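Local coordinates for penicillin-binding protein (Bacillus halodurans, PDB 3TG9) that probably binds penicillin-type compounds through a serine active site of the beta-lactamase and penicillin-binding protein kind, at residues B[44-49]-B[198-203]. Residues are numbered along the deposited sequence; the frame is centred on the assembly and turned at random.
Sequences PNEHHT and PAKTAL
The carboxylate of Glu46 touches both the His48 ring and the Lys200 side chain, and its two oxygens serve different neighbours. Glu46 OE1 sits in the plane of the imidazole, at its edge, where ND1 of His48 gives it a weak hydrogen bond of 3.3 Å; His47 CB rests over one face of the same ring, toward its rim. Glu46 OE2 turns across the contact and meets aliphatic carbon, at 3.4 Å from Lys200 CD. The lysine chain bends at chi3 (-100°) and again at chi4, so that Lys200 NZ stays 5.7 Å from Glu46 OE2 and opposite charges lie near each other without a salt bridge. This is how two irregular segments can meet within the beta-lactamase fold: 44-49 runs from the end of the short strand 43-44 into the loop before strand 51-52, the segment 198-203 lies in the loop leading into strand 205-207, and no hydrogen bond links them directly. Arg50 joins them instead, through backbone bonds to Lys200 and Ala202. The type I turn Glu46-Thr49 is braced by Glu46 N, which donates to Thr49 OG1 at 2.7 Å, nearly straight at 166°. With OG1 held there, Thr49 CG2, anti to the backbone N, packs against Ala202 CB at 3.6 Å. Ala202 CB also touches Asn45 OD1 at 3.8 Å, while Asn45 ND2 is bound by Leu34 O and Asn315 OD1.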
ATOM      1  N   PRO B  44      13.677 -13.904  -0.680  1.00 39.01           N
ATOM      2  CA  PRO B  44      13.829 -14.512   0.646  1.00 36.18           C
ATOM      3  C   PRO B  44      14.217 -13.465   1.669  1.00 34.21           C
ATOM      4  O   PRO B  44      14.911 -12.502   1.326  1.00 33.78           O
ATOM      5  CB  PRO B  44      15.012 -15.485   0.464  1.00 39.43           C
ATOM      6  CG  PRO B  44      15.215 -15.601  -1.044  1.00 44.71           C
ATOM      7  CD  PRO B  44      14.755 -14.292  -1.607  1.00 37.25           C
ATOM      8  N   ASN B  45      13.779 -13.651   2.910  1.00 32.49           N
ATOM      9  CA  ASN B  45      14.339 -12.888   4.011  1.00 32.67           C
ATOM     10  C   ASN B  45      15.816 -13.209   4.118  1.00 32.27           C
ATOM     11  O   ASN B  45      16.200 -14.384   4.087  1.00 32.66           O
ATOM     12  CB  ASN B  45      13.644 -13.258   5.316  1.00 32.60           C
ATOM     13  CG  ASN B  45      12.301 -12.598   5.458  1.00 29.50           C
ATOM     14  OD1 ASN B  45      12.174 -11.392   5.275  1.00 28.13           O
ATOM     15  ND2 ASN B  45      11.284 -13.383   5.785  1.00 30.20           N
ATOM     16  N   GLU B  46      16.647 -12.177   4.234  1.00 32.99           N
ATOM     17  CA  GLU B  46      18.081 -12.376   4.444  1.00 35.03           C
ATOM     18  C   GLU B  46      18.580 -11.601   5.673  1.00 38.24           C
ATOM     19  O   GLU B  46      17.792 -10.962   6.364  1.00 36.95           O
ATOM     20  CB  GLU B  46      18.870 -11.965   3.202  1.00 41.58           C
ATOM     21  CG  GLU B  46      18.831 -10.481   2.917  1.00 40.88           C
ATOM     22  CD  GLU B  46      20.174  -9.945   2.461  1.00 45.99           C
ATOM     23  OE1 GLU B  46      21.208 -10.534   2.851  1.00 48.80           O
ATOM     24  OE2 GLU B  46      20.199  -8.931   1.724  1.00 50.65           O
ATOM     25  N   HIS B  47      19.882 -11.646   5.943  1.00 34.98           N
ATOM     26  CA  HIS B  47      20.421 -10.989   7.134  1.00 37.90           C
ATOM     27  C   HIS B  47      20.245  -9.473   7.078  1.00 39.38           C
ATOM     28  O   HIS B  47      20.085  -8.824   8.106  1.00 43.45           O
ATOM     29  CB  HIS B  47      21.906 -11.339   7.358  1.00 38.09           C
ATOM     30  CG  HIS B  47      22.164 -12.799   7.598  1.00 34.81           C
ATOM     31  ND1 HIS B  47      23.402 -13.289   7.953  1.00 35.63           N
ATOM     32  CD2 HIS B  47      21.338 -13.871   7.540  1.00 36.68           C
ATOM     33  CE1 HIS B  47      23.331 -14.602   8.092  1.00 37.46           C
ATOM     34  NE2 HIS B  47      22.088 -14.982   7.850  1.00 31.31           N
ATOM     35  N   HIS B  48      20.257  -8.899   5.883  1.00 42.76           N
ATOM     36  CA  HIS B  48      20.244  -7.441   5.774  1.00 39.80           C
ATOM     37  C   HIS B  48      18.866  -6.876   5.448  1.00 32.66           C
ATOM     38  O   HIS B  48      18.715  -5.683   5.197  1.00 35.08           O
ATOM     39  CB  HIS B  48      21.306  -6.973   4.780  1.00 43.34           C
ATOM     40  CG  HIS B  48      22.687  -7.424   5.140  1.00 53.45           C
ATOM     41  ND1 HIS B  48      23.248  -8.579   4.637  1.00 55.79           N
ATOM     42  CD2 HIS B  48      23.605  -6.898   5.988  1.00 58.55           C
ATOM     43  CE1 HIS B  48      24.461  -8.734   5.143  1.00 60.58           C
ATOM     44  NE2 HIS B  48      24.701  -7.728   5.965  1.00 59.20           N
ATOM     45  N   THR B  49      17.866  -7.747   5.469  1.00 34.37           N
ATOM     46  CA  THR B  49      16.479  -7.354   5.266  1.00 33.27           C
ATOM     47  C   THR B  49      16.017  -6.469   6.417  1.00 33.85           C
ATOM     48  O   THR B  49      16.209  -6.820   7.586  1.00 28.74           O
ATOM     49  CB  THR B  49      15.561  -8.583   5.262  1.00 33.37           C
ATOM     50  OG1 THR B  49      16.009  -9.530   4.285  1.00 32.91           O
ATOM     51  CG2 THR B  49      14.132  -8.183   4.966  1.00 29.17           C
ATOM     52  N   PRO B 198      12.319   1.336   0.631  1.00 28.38           N
ATOM     53  CA  PRO B 198      13.602   1.156  -0.050  1.00 28.51           C
ATOM     54  C   PRO B 198      13.888  -0.328  -0.239  1.00 25.89           C
ATOM     55  O   PRO B 198      13.106  -1.164   0.217  1.00 26.39           O
ATOM     56  CB  PRO B 198      14.610   1.786   0.916  1.00 33.38           C
ATOM     57  CG  PRO B 198      13.785   2.275   2.123  1.00 35.49           C
ATOM     58  CD  PRO B 198      12.490   1.557   2.075  1.00 28.30           C
ATOM     59  N   ALA B 199      14.978  -0.644  -0.921  1.00 26.95           N
ATOM     60  CA  ALA B 199      15.356  -2.028  -1.181  1.00 28.58           C
ATOM     61  C   ALA B 199      15.614  -2.771   0.119  1.00 30.81           C
ATOM     62  O   ALA B 199      15.864  -2.158   1.156  1.00 27.52           O
ATOM     63  CB  ALA B 199      16.603  -2.072  -2.057  1.00 30.27           C
ATOM     64  N   LYS B 200      15.568  -4.096   0.056  1.00 32.15           N
ATOM     65  CA  LYS B 200      15.926  -4.920   1.204  1.00 32.59           C
ATOM     66  C   LYS B 200      15.074  -4.571   2.422  1.00 35.68           C
ATOM     67  O   LYS B 200      15.579  -4.354   3.529  1.00 35.31           O
ATOM     68  CB  LYS B 200      17.426  -4.819   1.490  1.00 38.57           C
ATOM     69  CG  LYS B 200      18.276  -5.511   0.406  1.00 40.90           C
ATOM     70  CD  LYS B 200      19.750  -5.675   0.786  1.00 47.75           C
ATOM     71  CE  LYS B 200      20.639  -4.598   0.150  1.00 55.86           C
ATOM     72  NZ  LYS B 200      20.632  -3.301   0.897  1.00 59.91           N
ATOM     73  N   THR B 201      13.769  -4.529   2.181  1.00 32.09           N
ATOM     74  CA  THR B 201      12.776  -4.260   3.203  1.00 31.98           C
ATOM     75  C   THR B 201      11.682  -5.299   3.063  1.00 28.95           C
ATOM     76  O   THR B 201      11.198  -5.553   1.970  1.00 29.41           O
ATOM     77  CB  THR B 201      12.147  -2.872   3.042  1.00 26.16           C
ATOM     78  OG1 THR B 201      13.182  -1.888   2.923  1.00 28.81           O
ATOM     79  CG2 THR B 201      11.285  -2.545   4.248  1.00 24.43           C
ATOM     80  N   ALA B 202      11.304  -5.920   4.168  1.00 26.63           N
ATOM     81  CA  ALA B 202      10.302  -6.965   4.111  1.00 29.50           C
ATOM     82  C   ALA B 202       8.905  -6.350   4.156  1.00 30.41           C
ATOM     83  O   ALA B 202       8.691  -5.332   4.828  1.00 27.68           O
ATOM     84  CB  ALA B 202      10.506  -7.958   5.266  1.00 26.31           C
ATOM     85  N   LEU B 203       7.977  -6.955   3.418  1.00 25.17           N
ATOM     86  CA  LEU B 203       6.564  -6.616   3.504  1.00 28.45           C
ATOM     87  C   LEU B 203       5.969  -7.391   4.676  1.00 34.22           C
ATOM     88  O   LEU B 203       6.443  -8.484   5.010  1.00 27.35           O
ATOM     89  CB  LEU B 203       5.822  -6.949   2.195  1.00 29.10           C
ATOM     90  CG  LEU B 203       5.955  -5.936   1.044  1.00 29.45           C
ATOM     91  CD1 LEU B 203       7.405  -5.689   0.724  1.00 34.00           C
ATOM     92  CD2 LEU B 203       5.218  -6.381  -0.217  1.00 33.96           C
TER